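PDB 4OZU: coronin, which probably binds actin filaments and contributes to host-cell invasion and egress by the parasite, seen here as its WD40 beta-propeller domain. Local coordinates for residues A[209-213]-A[246-250]; A[176-182]-A[219-225]; A[308-313]-A[336-340]; A[239-245]-A[267-271]; A[75-79]-A[105-109]. All blocks are in the same frame, centred on the assembly; numbering follows the deposited sequence.

Contact 5 comes first and stands alone: it lays the connection leaving strand 73-75 of one sheet against strand 104-108 of the next, within the predicted repeat 75-109. Contact 2 then joins strands 175-180 and 220-223, which belong to neighbouring sheets and lie near the centre of the propeller. Contact 1 opens inside that span and closes beyond it, so the two cross; it ties the end of strand 205-211 to strand 245-251 of the following sheet. Contact 4 crosses contact 1 in turn, linking a hairpin loop to the 267-271 connection. Contact 3 follows in series and joins strand 301-309 to 331-339. None nests in another, and contacts 1 and 5 lie on opposite sides of the centre.

Contact 1 (A[209-213]-A[246-250]); sequences SVACH and EMAIW
H213 and E246 meet through one nearly linear hydrogen bond, ND1 of H213 donating to OE2 of E246 at 2.9 Å with an N-H...O angle of 178°. The acceptor lies in the imidazole plane and uses its anti lone pair, while ring and carboxylate planes are turned 59° apart. E246 CG sits between its backbone N and carbonyl carbon (chi1 56°), and the extended remainder of the chain brings OE2 to the ring edge. Farther along, V210 CG1 lies over one face of the W250 indole, 3.7 Å from CZ3 and displaced toward the rim. C212 meets the rim of the same ring obliquely, its CB 3.6 Å from W250 CZ2. In the second shell, T236 OG1 is hydrogen-bonded to both H213 NE2 and W250 NE1, a His-Thr-Trp chain like that of the WD40 structural tetrad, here with E246 on ND1 in place of the usual aspartate. H261 NE2 also bonds E246 OE2, so that oxygen has two partners and the histidine ring is held at both nitrogens. L196 of strand 195-200 packs on C212 and W250, and F255 on V210.

Contact 2 (A[176-182]-A[219-225]); sequences LSAKWSW and CKCTWID
Strands 176-180 and 220-223 run parallel, their axes 4° apart and 6.1 Å distant at closest approach, and side chains and waters rather than paired backbone groups span the gap. At one end K220 bends at chi2, bringing NZ to L176 O at 2.8 Å; the same ammonium has a salt bridge to E35. S177 OG accepts from C221 N at 3.1 Å and is also bonded to T190. The W223 indole turns its NE1 to K179 O at 3.0 Å, with the donor standing above the carbonyl plane instead of on a lone pair. S181 CB rests over the centre of that indole, 3.6 Å from the six-membered-ring centroid, as a CH-pi contact. D225 grips the end of the other segment: S181 OG donates to OD2 at 2.5 Å, and W182 N donates to OD1 at 3.2 Å, nearly straight at 168°, both on syn sides of the carboxylate. OD1 also lies at the edge of the W182 ring. One water links W180 O to W223 N, a second W182 NE1 to W223 O. Parallel innermost strands of adjacent blades, bridged by side chains and water instead of backbone pairing, are typical of the beta-propeller, where such strands surround the central channel.

Contact 3 (A[308-313]-A[336-340]); sequences YRSSVP and LKQEN
K337 reaches toward Y308, S310 and V312 with an extended side chain, CG anti to the backbone N (chi1 176°) and the later torsions all broadly trans, which carries NZ into a cluster of oxygens. K337 NZ donates to Y308 OH at 3.0 Å and to S310 OG at 3.2 Å. K337 NZ also donates to V312 O at 2.8 Å, from above the carbonyl plane (39° out of it). A fourth partner comes from its own strand: E339 OE2 forms a salt bridge at 2.7 Å from K337 NZ, using its anti lone pair. The three N-H groups of the ammonium are shared among these four oxygens, which probably stabilise the charge and limit the movement of NZ. The tyrosine and lysine chains cross at about a right angle, K337 CD lying obliquely beside the ring near the hydroxyl. S310 OG sits between its backbone N and carbonyl carbon (chi1 74°), turned inward to NZ while also bonded to S290 O. V312 CG1 lies across the glutamate chain, 3.7 Å from E339 CD, and so packs against the stem of the carboxylate that pairs with K337. Beyond, a water bridges P313 O and N340 N. Strand 301-309 ends one blade and strand 331-339 belongs to the next; the lysine thus ties the first to the blade that strand 16-25 completes in the velcro closure of the WD40 propeller.

Contact 4 (A[239-245]-A[267-271]); sequences FGKMQER and GSSPL
F239 brings its ring end to the 267-271 backbone: CZ lies 3.5 Å from S268 O, and the nitrogen of P270 sits in plane at the ring edge. The chain then reverses through a type I turn from G240 to Q243, closed by Q243 N to G240 O. Q243 meets the other segment through a water that donates to Q243 O and, over a longer 3.3 Å, to G267 O. This turn joins two strands of one propeller blade, whereas 267-271 leads from its last strand to the first strand of the next. R245, at the start of the next strand, has its guanidinium between G267 and L271. Its chain bends at chi3 (-67°), and NH1 donates in the guanidinium plane to S269 O at 2.8 Å, 160° at the hydrogen. G267 CA lies 3.4 Å above one face, where glycine has no side chain to intrude, and L271 CD2 3.5 Å over the opposite face. D265 pairs with NE and also bonds G267 N; D289 pairs with NH1.

Contact 5 (A[75-79]-A[105-109]); sequences IKGHT and RIWQL
The W107 indole has I75 CG2 over the centre of one face, 3.4 Å from the six-membered-ring centroid, and H78 NE2 and G77 CA at its edge. H78 and W107 occupy the histidine and tryptophan positions of a predicted WD repeat, and T97 OG1 is hydrogen-bonded to H78 NE2 and W107 NE1, matching the His-Thr-Trp part of the WD40 structural tetrad; H78 ND1 bonds G56 O where the tetrad has an aspartate. I75 ends strand 73-75 of the preceding sheet, while W107 is in strand 104-108 of the next. The imidazole stands obliquely to the indole, planes 58° apart and ring centroids separated by 5.5 Å. Over one face of the R105 guanidinium lies H78 CA, 3.8 Å above its centre. NH2 of R105 forms a salt bridge to D101, which also bonds T79 OG1. The turn bends at G77, whose positive phi suits glycine, and K76 O approaches W107 CH2 obliquely at 3.4 Å. At the far end I75 CD1 touches L109 CD2 at 4.1 Å.

Contact 1 (A[209-213]-A[246-250])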
# COMPACT_ATOMS: atom_id res chain seq x y z
N SER A 209 2.23 19.80 -10.06
CA SER A 209 1.34 19.00 -10.89
C SER A 209 1.91 18.83 -12.28
O SER A 209 2.46 19.77 -12.85
CB SER A 209 -0.06 19.62 -10.96
OG SER A 209 -0.96 18.73 -11.60
N VAL A 210 1.79 17.62 -12.83
CA VAL A 210 2.30 17.33 -14.16
C VAL A 210 1.48 16.23 -14.82
O VAL A 210 0.99 15.33 -14.16
CB VAL A 210 3.80 16.92 -14.12
CG1 VAL A 210 3.97 15.56 -13.45
CG2 VAL A 210 4.41 16.92 -15.51
N ALA A 211 1.34 16.32 -16.14
CA ALA A 211 0.73 15.26 -16.92
C ALA A 211 1.70 14.08 -16.91
O ALA A 211 2.79 14.18 -17.46
CB ALA A 211 0.45 15.72 -18.34
N CYS A 212 1.32 12.97 -16.27
CA CYS A 212 2.29 11.89 -16.05
C CYS A 212 2.26 10.81 -17.13
O CYS A 212 3.30 10.24 -17.43
CB CYS A 212 2.07 11.26 -14.67
SG CYS A 212 0.45 10.55 -14.36
N HIS A 213 1.08 10.54 -17.71
CA HIS A 213 0.97 9.60 -18.82
C HIS A 213 -0.15 10.04 -19.77
O HIS A 213 -1.11 10.67 -19.35
CB HIS A 213 0.73 8.19 -18.30
CG HIS A 213 1.83 7.69 -17.41
ND1 HIS A 213 2.98 7.13 -17.91
CD2 HIS A 213 1.96 7.70 -16.07
CE1 HIS A 213 3.78 6.81 -16.90
NE2 HIS A 213 3.18 7.14 -15.77
N GLU A 246 3.24 1.63 -19.14
CA GLU A 246 4.54 2.26 -18.98
C GLU A 246 4.70 2.83 -17.58
O GLU A 246 3.77 2.82 -16.78
CB GLU A 246 4.72 3.37 -20.01
CG GLU A 246 3.62 4.41 -19.96
CD GLU A 246 3.80 5.49 -21.01
OE1 GLU A 246 4.23 5.17 -22.13
OE2 GLU A 246 3.51 6.67 -20.69
N MET A 247 5.89 3.34 -17.28
CA MET A 247 6.18 3.86 -15.96
C MET A 247 7.12 5.04 -16.04
O MET A 247 7.79 5.25 -17.05
CB MET A 247 6.79 2.78 -15.08
CG MET A 247 8.07 2.21 -15.64
SD MET A 247 8.70 0.81 -14.71
CE MET A 247 10.02 0.25 -15.78
N ALA A 248 7.15 5.82 -14.96
CA ALA A 248 8.01 6.99 -14.90
C ALA A 248 8.46 7.25 -13.47
O ALA A 248 7.75 6.95 -12.51
CB ALA A 248 7.30 8.20 -15.45
N ILE A 249 9.67 7.80 -13.36
CA ILE A 249 10.21 8.31 -12.11
C ILE A 249 10.23 9.83 -12.20
O ILE A 249 10.68 10.39 -13.21
CB ILE A 249 11.63 7.77 -11.83
CG1 ILE A 249 11.58 6.26 -11.58
CG2 ILE A 249 12.26 8.50 -10.63
CD1 ILE A 249 12.94 5.62 -11.41
N TRP A 250 9.74 10.49 -11.16
CA TRP A 250 9.65 11.94 -11.10
C TRP A 250 10.39 12.47 -9.90
O TRP A 250 10.34 11.90 -8.82
CB TRP A 250 8.20 12.40 -11.01
CG TRP A 250 7.34 11.80 -12.04
CD1 TRP A 250 6.74 10.57 -11.99
CD2 TRP A 250 6.99 12.37 -13.30
NE1 TRP A 250 6.03 10.35 -13.14
CE2 TRP A 250 6.17 11.44 -13.96
CE3 TRP A 250 7.30 13.57 -13.94
CZ2 TRP A 250 5.65 11.68 -15.23
CZ3 TRP A 250 6.78 13.81 -15.19
CH2 TRP A 250 5.96 12.87 -15.82

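Contact 2 (A[176-182]-A[219-225])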
# COMPACT_ATOMS: atom_id res chain seq x y z
N LEU A 176 -7.45 8.56 -8.28
CA LEU A 176 -7.20 7.18 -8.67
C LEU A 176 -6.17 6.53 -7.75
O LEU A 176 -6.11 5.31 -7.63
CB LEU A 176 -6.71 7.11 -10.12
CG LEU A 176 -7.73 7.47 -11.20
CD1 LEU A 176 -7.05 7.61 -12.55
CD2 LEU A 176 -8.83 6.42 -11.27
N SER A 177 -5.36 7.36 -7.09
CA SER A 177 -4.43 6.87 -6.08
C SER A 177 -3.95 8.02 -5.22
O SER A 177 -3.96 9.18 -5.65
CB SER A 177 -3.25 6.14 -6.73
OG SER A 177 -2.34 7.05 -7.31
N ALA A 178 -3.55 7.70 -3.99
CA ALA A 178 -3.02 8.70 -3.07
C ALA A 178 -2.06 8.01 -2.13
O ALA A 178 -2.42 7.01 -1.51
CB ALA A 178 -4.14 9.39 -2.31
N LYS A 179 -0.83 8.51 -2.05
CA LYS A 179 0.22 7.88 -1.25
C LYS A 179 1.07 8.92 -0.55
O LYS A 179 1.30 10.00 -1.08
CB LYS A 179 1.11 7.00 -2.13
CG LYS A 179 0.43 5.80 -2.76
CD LYS A 179 0.24 4.67 -1.75
CE LYS A 179 -0.58 3.54 -2.35
NZ LYS A 179 -0.83 2.46 -1.36
N TRP A 180 1.54 8.58 0.65
CA TRP A 180 2.41 9.45 1.44
C TRP A 180 3.90 9.24 1.14
O TRP A 180 4.37 8.11 0.99
CB TRP A 180 2.23 9.19 2.93
CG TRP A 180 0.98 9.64 3.55
CD1 TRP A 180 -0.12 8.88 3.84
CD2 TRP A 180 0.71 10.94 4.05
NE1 TRP A 180 -1.07 9.65 4.47
CE2 TRP A 180 -0.58 10.92 4.61
CE3 TRP A 180 1.43 12.14 4.06
CZ2 TRP A 180 -1.17 12.05 5.17
CZ3 TRP A 180 0.85 13.25 4.62
CH2 TRP A 180 -0.43 13.20 5.17
N SER A 181 4.65 10.34 1.12
CA SER A 181 6.11 10.29 1.18
C SER A 181 6.57 9.60 2.45
O SER A 181 5.95 9.73 3.50
CB SER A 181 6.68 11.71 1.13
OG SER A 181 8.06 11.71 1.44
N TRP A 182 7.69 8.88 2.38
CA TRP A 182 8.27 8.28 3.58
C TRP A 182 8.80 9.32 4.55
O TRP A 182 9.07 9.02 5.71
CB TRP A 182 9.36 7.29 3.19
CG TRP A 182 8.76 6.05 2.67
CD1 TRP A 182 8.54 5.72 1.36
CD2 TRP A 182 8.25 4.96 3.45
NE1 TRP A 182 7.93 4.49 1.28
CE2 TRP A 182 7.74 4.00 2.54
CE3 TRP A 182 8.17 4.70 4.82
CZ2 TRP A 182 7.18 2.80 2.97
CZ3 TRP A 182 7.60 3.50 5.24
CH2 TRP A 182 7.11 2.58 4.32
N CYS A 219 -3.80 6.01 -14.16
CA CYS A 219 -2.45 6.14 -13.63
C CYS A 219 -2.45 5.87 -12.13
O CYS A 219 -3.44 6.15 -11.44
CB CYS A 219 -1.88 7.53 -13.90
SG CYS A 219 -1.91 8.01 -15.63
N LYS A 220 -1.36 5.30 -11.62
CA LYS A 220 -1.23 5.01 -10.20
C LYS A 220 0.14 5.47 -9.75
O LYS A 220 1.07 5.45 -10.54
CB LYS A 220 -1.40 3.51 -9.93
CG LYS A 220 -2.72 2.91 -10.39
CD LYS A 220 -3.85 3.21 -9.42
CE LYS A 220 -5.18 2.66 -9.93
NZ LYS A 220 -6.31 2.86 -8.97
N CYS A 221 0.27 5.89 -8.50
CA CYS A 221 1.57 6.34 -8.01
C CYS A 221 1.93 5.74 -6.67
O CYS A 221 1.09 5.18 -5.97
CB CYS A 221 1.61 7.86 -7.91
SG CYS A 221 0.71 8.57 -6.49
N THR A 222 3.21 5.84 -6.34
CA THR A 222 3.69 5.64 -4.99
C THR A 222 5.01 6.40 -4.86
O THR A 222 5.63 6.75 -5.86
CB THR A 222 3.88 4.15 -4.67
OG1 THR A 222 4.02 3.99 -3.25
CG2 THR A 222 5.09 3.59 -5.38
N TRP A 223 5.43 6.65 -3.63
CA TRP A 223 6.69 7.34 -3.41
C TRP A 223 7.85 6.36 -3.44
O TRP A 223 7.68 5.20 -3.05
CB TRP A 223 6.67 8.08 -2.07
CG TRP A 223 5.81 9.28 -2.11
CD1 TRP A 223 4.46 9.32 -1.98
CD2 TRP A 223 6.24 10.64 -2.29
NE1 TRP A 223 4.01 10.62 -2.07
CE2 TRP A 223 5.09 11.45 -2.26
CE3 TRP A 223 7.49 11.24 -2.47
CZ2 TRP A 223 5.15 12.83 -2.40
CZ3 TRP A 223 7.54 12.62 -2.61
CH2 TRP A 223 6.37 13.40 -2.57
N ILE A 224 9.00 6.82 -3.91
CA ILE A 224 10.20 6.01 -3.92
C ILE A 224 11.35 6.82 -3.31
O ILE A 224 12.43 6.93 -3.88
CB ILE A 224 10.55 5.52 -5.35
CG1 ILE A 224 10.58 6.69 -6.34
CG2 ILE A 224 9.53 4.47 -5.79
CD1 ILE A 224 10.98 6.31 -7.75
N ASP A 225 11.08 7.39 -2.13
CA ASP A 225 12.12 7.97 -1.29
C ASP A 225 12.46 6.93 -0.20
O ASP A 225 12.66 5.76 -0.52
CB ASP A 225 11.70 9.34 -0.72
CG ASP A 225 10.34 9.35 -0.01
OD1 ASP A 225 9.51 8.43 -0.19
OD2 ASP A 225 10.07 10.33 0.71
O HOH W 1 4.26 5.92 -0.71
O HOH W 2 6.29 4.01 -1.07

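Contact 3 (A[308-313]-A[336-340])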
# COMPACT_ATOMS: atom_id res chain seq x y z
N TYR A 308 6.99 -12.74 -10.96
CA TYR A 308 6.13 -13.84 -10.55
C TYR A 308 5.22 -14.20 -11.71
O TYR A 308 4.62 -13.32 -12.32
CB TYR A 308 5.31 -13.45 -9.32
CG TYR A 308 4.10 -14.33 -9.08
CD1 TYR A 308 4.25 -15.67 -8.73
CD2 TYR A 308 2.81 -13.83 -9.19
CE1 TYR A 308 3.15 -16.48 -8.51
CE2 TYR A 308 1.70 -14.63 -8.97
CZ TYR A 308 1.88 -15.96 -8.63
OH TYR A 308 0.79 -16.77 -8.40
N ARG A 309 5.12 -15.49 -12.01
CA ARG A 309 4.28 -15.95 -13.12
C ARG A 309 3.38 -17.11 -12.70
O ARG A 309 3.83 -18.04 -12.03
CB ARG A 309 5.14 -16.36 -14.31
CG ARG A 309 5.92 -15.21 -14.92
CD ARG A 309 6.52 -15.60 -16.26
NE ARG A 309 7.11 -14.44 -16.94
CZ ARG A 309 8.34 -13.99 -16.74
NH1 ARG A 309 9.15 -14.60 -15.87
NH2 ARG A 309 8.78 -12.93 -17.40
N SER A 310 2.12 -17.05 -13.09
CA SER A 310 1.18 -18.13 -12.83
C SER A 310 0.14 -18.21 -13.95
O SER A 310 0.22 -17.47 -14.93
CB SER A 310 0.49 -17.93 -11.48
OG SER A 310 -0.47 -16.89 -11.55
N SER A 311 -0.82 -19.12 -13.79
CA SER A 311 -1.92 -19.24 -14.74
C SER A 311 -3.25 -18.90 -14.07
O SER A 311 -4.32 -19.28 -14.56
CB SER A 311 -1.98 -20.66 -15.31
OG SER A 311 -2.39 -21.59 -14.33
N VAL A 312 -3.18 -18.16 -12.96
CA VAL A 312 -4.37 -17.79 -12.19
C VAL A 312 -4.33 -16.28 -11.93
O VAL A 312 -3.36 -15.79 -11.37
CB VAL A 312 -4.44 -18.56 -10.86
CG1 VAL A 312 -5.65 -18.12 -10.04
CG2 VAL A 312 -4.51 -20.06 -11.12
N PRO A 313 -5.37 -15.55 -12.35
CA PRO A 313 -5.35 -14.09 -12.18
C PRO A 313 -5.29 -13.63 -10.73
O PRO A 313 -5.80 -14.30 -9.83
CB PRO A 313 -6.68 -13.65 -12.82
CG PRO A 313 -7.05 -14.74 -13.73
CD PRO A 313 -6.58 -15.99 -13.08
N LEU A 336 0.30 -11.40 -0.68
CA LEU A 336 -0.88 -12.24 -0.46
C LEU A 336 -1.77 -12.00 -1.66
O LEU A 336 -2.26 -10.89 -1.87
CB LEU A 336 -1.58 -11.88 0.85
CG LEU A 336 -0.69 -12.02 2.09
CD1 LEU A 336 -1.37 -11.47 3.33
CD2 LEU A 336 -0.32 -13.48 2.29
N LYS A 337 -1.95 -13.05 -2.45
CA LYS A 337 -2.67 -12.99 -3.72
C LYS A 337 -4.03 -13.66 -3.61
O LYS A 337 -4.09 -14.85 -3.39
CB LYS A 337 -1.83 -13.67 -4.80
CG LYS A 337 -2.48 -13.76 -6.17
CD LYS A 337 -1.76 -14.78 -7.04
CE LYS A 337 -2.52 -15.06 -8.33
NZ LYS A 337 -2.18 -16.40 -8.87
N GLN A 338 -5.13 -12.92 -3.76
CA GLN A 338 -6.44 -13.55 -3.80
C GLN A 338 -6.64 -14.24 -5.14
O GLN A 338 -6.48 -13.63 -6.20
CB GLN A 338 -7.57 -12.54 -3.59
CG GLN A 338 -8.98 -13.14 -3.69
CD GLN A 338 -10.06 -12.13 -3.34
OE1 GLN A 338 -9.81 -11.16 -2.61
NE2 GLN A 338 -11.26 -12.33 -3.87
N GLU A 339 -6.97 -15.53 -5.08
CA GLU A 339 -7.31 -16.31 -6.26
C GLU A 339 -8.79 -16.65 -6.19
O GLU A 339 -9.26 -17.23 -5.21
CB GLU A 339 -6.45 -17.57 -6.33
CG GLU A 339 -4.97 -17.26 -6.48
CD GLU A 339 -4.12 -18.50 -6.69
OE1 GLU A 339 -4.53 -19.59 -6.22
OE2 GLU A 339 -3.05 -18.38 -7.31
N ASN A 340 -9.52 -16.27 -7.23
CA ASN A 340 -10.98 -16.39 -7.28
C ASN A 340 -11.61 -15.74 -6.05
O ASN A 340 -11.24 -14.63 -5.69
CB ASN A 340 -11.36 -17.86 -7.41
CG ASN A 340 -10.70 -18.52 -8.59
OD1 ASN A 340 -10.94 -18.13 -9.74
ND2 ASN A 340 -9.84 -19.50 -8.33
O HOH W 3 -8.19 -15.50 -9.73

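Contact 4 (A[239-245]-A[267-271])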
# COMPACT_ATOMS: atom_id res chain seq x y z
N PHE A 239 -0.51 4.62 -18.90
CA PHE A 239 -0.62 4.15 -20.26
C PHE A 239 -0.12 5.21 -21.23
O PHE A 239 -0.34 6.41 -21.03
CB PHE A 239 -2.07 3.78 -20.57
CG PHE A 239 -2.58 2.62 -19.75
CD1 PHE A 239 -2.91 2.79 -18.42
CD2 PHE A 239 -2.70 1.36 -20.32
CE1 PHE A 239 -3.37 1.72 -17.66
CE2 PHE A 239 -3.17 0.29 -19.56
CZ PHE A 239 -3.50 0.47 -18.24
N GLY A 240 0.58 4.77 -22.27
CA GLY A 240 1.05 5.66 -23.31
C GLY A 240 -0.06 5.99 -24.29
O GLY A 240 -1.18 5.48 -24.16
N LYS A 241 0.26 6.81 -25.28
CA LYS A 241 -0.71 7.25 -26.28
C LYS A 241 -1.30 6.07 -27.05
O LYS A 241 -2.42 6.14 -27.55
CB LYS A 241 -0.06 8.23 -27.26
CG LYS A 241 -0.94 9.42 -27.63
CD LYS A 241 -0.15 10.72 -27.63
CE LYS A 241 0.85 10.78 -28.78
NZ LYS A 241 1.66 12.04 -28.75
N MET A 242 -0.53 4.98 -27.13
CA MET A 242 -0.97 3.78 -27.82
C MET A 242 -1.51 2.74 -26.83
O MET A 242 -1.66 1.57 -27.17
CB MET A 242 0.18 3.19 -28.64
CG MET A 242 0.66 4.14 -29.73
SD MET A 242 1.84 3.40 -30.87
CE MET A 242 3.19 3.00 -29.76
N GLN A 243 -1.81 3.21 -25.62
CA GLN A 243 -2.39 2.38 -24.56
C GLN A 243 -1.48 1.24 -24.10
O GLN A 243 -1.96 0.27 -23.51
CB GLN A 243 -3.74 1.81 -25.01
CG GLN A 243 -4.79 2.88 -25.29
CD GLN A 243 -5.30 3.55 -24.02
OE1 GLN A 243 -4.83 3.26 -22.92
NE2 GLN A 243 -6.26 4.45 -24.17
N GLU A 244 -0.18 1.37 -24.34
CA GLU A 244 0.78 0.43 -23.77
C GLU A 244 1.02 0.80 -22.31
O GLU A 244 0.91 1.96 -21.94
CB GLU A 244 2.10 0.43 -24.56
CG GLU A 244 3.00 1.66 -24.38
CD GLU A 244 2.66 2.78 -25.35
OE1 GLU A 244 1.46 3.08 -25.54
OE2 GLU A 244 3.61 3.37 -25.92
N ARG A 245 1.36 -0.18 -21.48
CA ARG A 245 1.63 0.10 -20.07
C ARG A 245 3.07 0.57 -19.91
O ARG A 245 4.00 -0.00 -20.48
CB ARG A 245 1.35 -1.13 -19.19
CG ARG A 245 -0.10 -1.60 -19.30
CD ARG A 245 -0.55 -2.49 -18.15
NE ARG A 245 0.14 -3.77 -18.12
CZ ARG A 245 -0.24 -4.81 -17.38
NH1 ARG A 245 -1.31 -4.72 -16.61
NH2 ARG A 245 0.45 -5.94 -17.42
N GLY A 267 -0.22 -4.95 -21.54
CA GLY A 267 -1.34 -5.41 -20.74
C GLY A 267 -2.46 -4.38 -20.68
O GLY A 267 -2.33 -3.29 -21.23
N SER A 268 -3.55 -4.73 -20.01
CA SER A 268 -4.76 -3.90 -20.00
C SER A 268 -5.08 -3.32 -18.63
O SER A 268 -5.70 -2.27 -18.52
CB SER A 268 -5.95 -4.70 -20.51
OG SER A 268 -6.15 -5.86 -19.71
N SER A 269 -4.67 -4.02 -17.58
CA SER A 269 -4.97 -3.61 -16.21
C SER A 269 -4.07 -2.48 -15.73
O SER A 269 -2.86 -2.51 -15.96
CB SER A 269 -4.84 -4.79 -15.25
OG SER A 269 -5.83 -5.77 -15.51
N PRO A 270 -4.65 -1.48 -15.05
CA PRO A 270 -3.77 -0.53 -14.36
C PRO A 270 -2.84 -1.27 -13.40
O PRO A 270 -3.22 -2.29 -12.82
CB PRO A 270 -4.74 0.38 -13.61
CG PRO A 270 -5.99 0.33 -14.40
CD PRO A 270 -6.06 -1.06 -14.97
N LEU A 271 -1.62 -0.76 -13.28
CA LEU A 271 -0.61 -1.39 -12.44
C LEU A 271 -0.44 -0.65 -11.12
O LEU A 271 -0.21 0.56 -11.09
CB LEU A 271 0.74 -1.44 -13.17
CG LEU A 271 0.79 -2.41 -14.36
CD1 LEU A 271 2.03 -2.17 -15.20
CD2 LEU A 271 0.74 -3.86 -13.89
O HOH W 4 -4.31 -1.20 -22.76

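Contact 5 (A[75-79]-A[105-109])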
# COMPACT_ATOMS: atom_id res chain seq x y z
N ILE A 75 -15.64 -7.45 10.66
CA ILE A 75 -15.85 -6.03 10.87
C ILE A 75 -17.00 -5.59 9.97
O ILE A 75 -16.92 -5.73 8.75
CB ILE A 75 -14.56 -5.22 10.57
CG1 ILE A 75 -13.46 -5.63 11.55
CG2 ILE A 75 -14.83 -3.72 10.66
CD1 ILE A 75 -12.14 -4.91 11.34
N LYS A 76 -18.07 -5.09 10.58
CA LYS A 76 -19.26 -4.67 9.84
C LYS A 76 -19.35 -3.13 9.81
O LYS A 76 -18.42 -2.48 9.36
CB LYS A 76 -20.51 -5.30 10.47
CG LYS A 76 -20.47 -6.82 10.49
CD LYS A 76 -21.78 -7.42 10.96
CE LYS A 76 -21.74 -8.94 10.98
NZ LYS A 76 -21.55 -9.53 9.63
N GLY A 77 -20.47 -2.56 10.25
CA GLY A 77 -20.58 -1.11 10.33
C GLY A 77 -20.85 -0.43 9.00
O GLY A 77 -21.73 0.43 8.90
N HIS A 78 -20.09 -0.81 7.97
CA HIS A 78 -20.26 -0.25 6.63
C HIS A 78 -21.67 -0.48 6.11
O HIS A 78 -22.28 -1.51 6.38
CB HIS A 78 -19.26 -0.88 5.66
CG HIS A 78 -17.88 -1.01 6.21
ND1 HIS A 78 -17.41 -2.18 6.78
CD2 HIS A 78 -16.85 -0.13 6.27
CE1 HIS A 78 -16.16 -2.01 7.18
NE2 HIS A 78 -15.80 -0.77 6.88
N THR A 79 -22.18 0.49 5.34
CA THR A 79 -23.52 0.38 4.76
C THR A 79 -23.42 0.19 3.24
O THR A 79 -24.42 -0.05 2.56
CB THR A 79 -24.39 1.61 5.10
OG1 THR A 79 -23.96 2.76 4.34
CG2 THR A 79 -24.30 1.92 6.59
N ARG A 105 -13.87 4.91 8.38
CA ARG A 105 -14.06 4.35 9.71
C ARG A 105 -12.73 3.86 10.27
O ARG A 105 -11.97 3.18 9.58
CB ARG A 105 -15.06 3.19 9.67
CG ARG A 105 -16.47 3.63 9.32
CD ARG A 105 -17.40 2.44 9.11
NE ARG A 105 -18.79 2.87 8.90
CZ ARG A 105 -19.30 3.24 7.73
NH1 ARG A 105 -18.55 3.24 6.64
NH2 ARG A 105 -20.58 3.60 7.65
N ILE A 106 -12.44 4.24 11.51
CA ILE A 106 -11.26 3.76 12.22
C ILE A 106 -11.70 2.66 13.18
O ILE A 106 -12.64 2.85 13.96
CB ILE A 106 -10.53 4.88 13.01
CG1 ILE A 106 -10.35 6.13 12.14
CG2 ILE A 106 -9.19 4.38 13.51
CD1 ILE A 106 -9.65 5.90 10.83
N TRP A 107 -11.03 1.52 13.11
CA TRP A 107 -11.41 0.35 13.88
C TRP A 107 -10.33 -0.03 14.88
O TRP A 107 -9.14 0.13 14.61
CB TRP A 107 -11.65 -0.83 12.94
CG TRP A 107 -12.71 -0.59 11.93
CD1 TRP A 107 -12.53 -0.24 10.62
CD2 TRP A 107 -14.12 -0.69 12.12
NE1 TRP A 107 -13.74 -0.13 9.99
CE2 TRP A 107 -14.74 -0.39 10.89
CE3 TRP A 107 -14.93 -1.01 13.22
CZ2 TRP A 107 -16.12 -0.40 10.73
CZ3 TRP A 107 -16.30 -1.02 13.05
CH2 TRP A 107 -16.88 -0.71 11.82
N GLN A 108 -10.75 -0.55 16.03
CA GLN A 108 -9.83 -1.10 17.02
C GLN A 108 -10.20 -2.54 17.35
O GLN A 108 -11.23 -2.80 17.99
CB GLN A 108 -9.83 -0.26 18.30
CG GLN A 108 -8.77 -0.68 19.30
CD GLN A 108 -8.66 0.27 20.47
OE1 GLN A 108 -9.62 0.93 20.84
NE2 GLN A 108 -7.47 0.34 21.06
N LEU A 109 -9.36 -3.47 16.92
CA LEU A 109 -9.58 -4.89 17.20
C LEU A 109 -9.37 -5.21 18.68
O LEU A 109 -8.60 -4.53 19.35
CB LEU A 109 -8.63 -5.75 16.35
CG LEU A 109 -8.89 -5.71 14.85
CD1 LEU A 109 -7.68 -6.18 14.08
CD2 LEU A 109 -10.10 -6.56 14.49